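Local coordinates for protein VP35 (Myotis lucifugus, PDB 6DKU) that is a homologue of filoviral VP35 encoded in a microbat genome whose interferon inhibitory domain, the piece in this structure, probably antagonises innate immune signalling, at residues D101-P106 with R111-I116. The protein carries 1 engineered substitution. Numbering follows the deposited sequence.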
# COMPACT_ATOMS: atom_id res chain seq x y z
N ASP A 101 12.17 10.39 -8.22
CA ASP A 101 13.14 10.41 -7.14
C ASP A 101 12.45 10.85 -5.85
O ASP A 101 11.36 11.43 -5.86
CB ASP A 101 14.32 11.31 -7.48
CG ASP A 101 13.90 12.59 -8.17
OD1 ASP A 101 13.05 12.51 -9.09
OD2 ASP A 101 14.41 13.67 -7.79
N VAL A 102 13.09 10.56 -4.73
CA VAL A 102 12.39 10.59 -3.46
C VAL A 102 12.94 11.73 -2.61
O VAL A 102 14.16 11.93 -2.53
CB VAL A 102 12.50 9.22 -2.76
CG1 VAL A 102 13.89 8.98 -2.19
CG2 VAL A 102 11.42 9.07 -1.71
N PRO A 103 12.07 12.53 -1.96
CA PRO A 103 12.57 13.65 -1.15
C PRO A 103 13.28 13.19 0.11
O PRO A 103 13.61 12.01 0.26
CB PRO A 103 11.30 14.44 -0.83
CG PRO A 103 10.21 13.42 -0.85
CD PRO A 103 10.60 12.46 -1.96
N GLU A 104 13.52 14.12 1.03
CA GLU A 104 14.02 13.79 2.35
C GLU A 104 12.90 13.93 3.37
O GLU A 104 12.12 14.89 3.33
CB GLU A 104 15.20 14.68 2.75
CG GLU A 104 16.54 14.21 2.20
CD GLU A 104 16.95 12.83 2.71
OE1 GLU A 104 17.88 12.24 2.13
OE2 GLU A 104 16.35 12.34 3.70
N GLY A 105 12.81 12.96 4.27
CA GLY A 105 11.88 13.04 5.38
C GLY A 105 10.59 12.29 5.14
O GLY A 105 10.55 11.27 4.46
N PRO A 106 9.49 12.81 5.70
CA PRO A 106 8.23 12.07 5.70
C PRO A 106 7.67 11.73 4.32
O PRO A 106 6.98 12.55 3.70
CB PRO A 106 7.28 13.01 6.47
CG PRO A 106 8.18 13.83 7.33
CD PRO A 106 9.42 14.04 6.51
N ARG A 111 0.18 10.95 2.01
CA ARG A 111 0.48 11.76 0.84
C ARG A 111 0.57 10.93 -0.45
O ARG A 111 1.06 11.44 -1.47
CB ARG A 111 1.77 12.55 1.06
CG ARG A 111 1.75 13.97 0.48
CD ARG A 111 3.07 14.36 -0.17
NE ARG A 111 4.22 13.89 0.61
CZ ARG A 111 5.47 13.89 0.17
NH1 ARG A 111 5.76 14.33 -1.04
NH2 ARG A 111 6.44 13.43 0.96
N GLY A 112 0.12 9.68 -0.42
CA GLY A 112 -0.05 8.88 -1.62
C GLY A 112 1.10 7.95 -1.96
O GLY A 112 0.97 7.16 -2.91
N TRP A 113 2.23 8.02 -1.25
CA TRP A 113 3.32 7.10 -1.52
C TRP A 113 2.86 5.67 -1.29
O TRP A 113 1.98 5.40 -0.47
CB TRP A 113 4.54 7.40 -0.64
CG TRP A 113 5.16 8.73 -0.91
CD1 TRP A 113 5.04 9.86 -0.16
CD2 TRP A 113 6.01 9.08 -2.02
NE1 TRP A 113 5.74 10.88 -0.72
CE2 TRP A 113 6.35 10.44 -1.87
CE3 TRP A 113 6.49 8.39 -3.13
CZ2 TRP A 113 7.16 11.11 -2.78
CZ3 TRP A 113 7.30 9.05 -4.03
CH2 TRP A 113 7.63 10.40 -3.85
N VAL A 114 3.46 4.74 -2.03
CA VAL A 114 3.18 3.32 -1.85
C VAL A 114 4.48 2.59 -1.55
O VAL A 114 4.62 1.95 -0.50
CB VAL A 114 2.49 2.72 -3.09
CG1 VAL A 114 2.14 1.26 -2.84
CG2 VAL A 114 1.24 3.53 -3.45
N TYR A 115 5.44 2.68 -2.45
CA TYR A 115 6.73 2.04 -2.25
C TYR A 115 7.85 3.04 -2.44
O TYR A 115 7.81 3.89 -3.34
CB TYR A 115 6.95 0.88 -3.23
CG TYR A 115 6.21 -0.39 -2.91
CD1 TYR A 115 5.75 -0.66 -1.63
CD2 TYR A 115 5.96 -1.32 -3.91
CE1 TYR A 115 5.06 -1.82 -1.35
CE2 TYR A 115 5.27 -2.48 -3.64
CZ TYR A 115 4.83 -2.73 -2.36
OH TYR A 115 4.15 -3.90 -2.11
N ILE A 116 8.85 2.93 -1.58
CA ILE A 116 10.16 3.50 -1.82
C ILE A 116 11.04 2.34 -2.27
O ILE A 116 11.43 1.49 -1.45
CB ILE A 116 10.73 4.19 -0.58
CG1 ILE A 116 9.77 5.27 -0.09
CG2 ILE A 116 12.07 4.81 -0.89
CD1 ILE A 116 9.09 6.06 -1.18
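The guanidinium of Arg111 turns its edge to a backbone carbonyl and one of its faces to an indole nitrogen. NH2 of Arg111 donates to the carbonyl O of Pro106 at 2.9 Å. The oxygen lies close to the guanidinium plane, but the bond is bent, with an N-H...O angle of 146°, and the donor stands 21° off the carbonyl plane. Bends at chi2 and chi3 fold the arginine chain so that its end comes to lie beside NE1 of Trp113. There NE1 sits above the centre of the guanidinium, while CZ of Arg111 lies in the plane of the indole; the two flat groups thus meet edge to face. NH2 of Arg111 and NE1 of Trp113 are both donors, so no hydrogen bond joins them.

Further along the indole, the benzo ring meets Pro103. Its CD lies 3.8 Å from CZ2 of Trp113, approaching the ring obliquely, and CG of the same proline is 4.2 Å from Arg111 NH2. In the β-sheet subdomain of the VP35 interferon inhibitory domain, this places the loop that follows strand 100-101 against the start of strand 113-119, an inner strand of the mixed sheet. A classic β bulge follows directly, with Val114 and Tyr115 both opposite Leu126. Lys127 on the adjacent strand makes a cation-π contact with Trp113, and Lys107 bonds through NZ to the carbonyl O of Pro103.

At the other end, Val102 and Ile116 meet by one methyl each, CG2 to CD1 at 3.8 Å, their side chains crossing nearly at right angles. In Ile116, chi1 (-57°) sets CG1 anti to the carbonyl carbon, and this, with the turn at chi2, brings CD1 nearer to the loop; Ser123 of strand 122-127 touches both side chains.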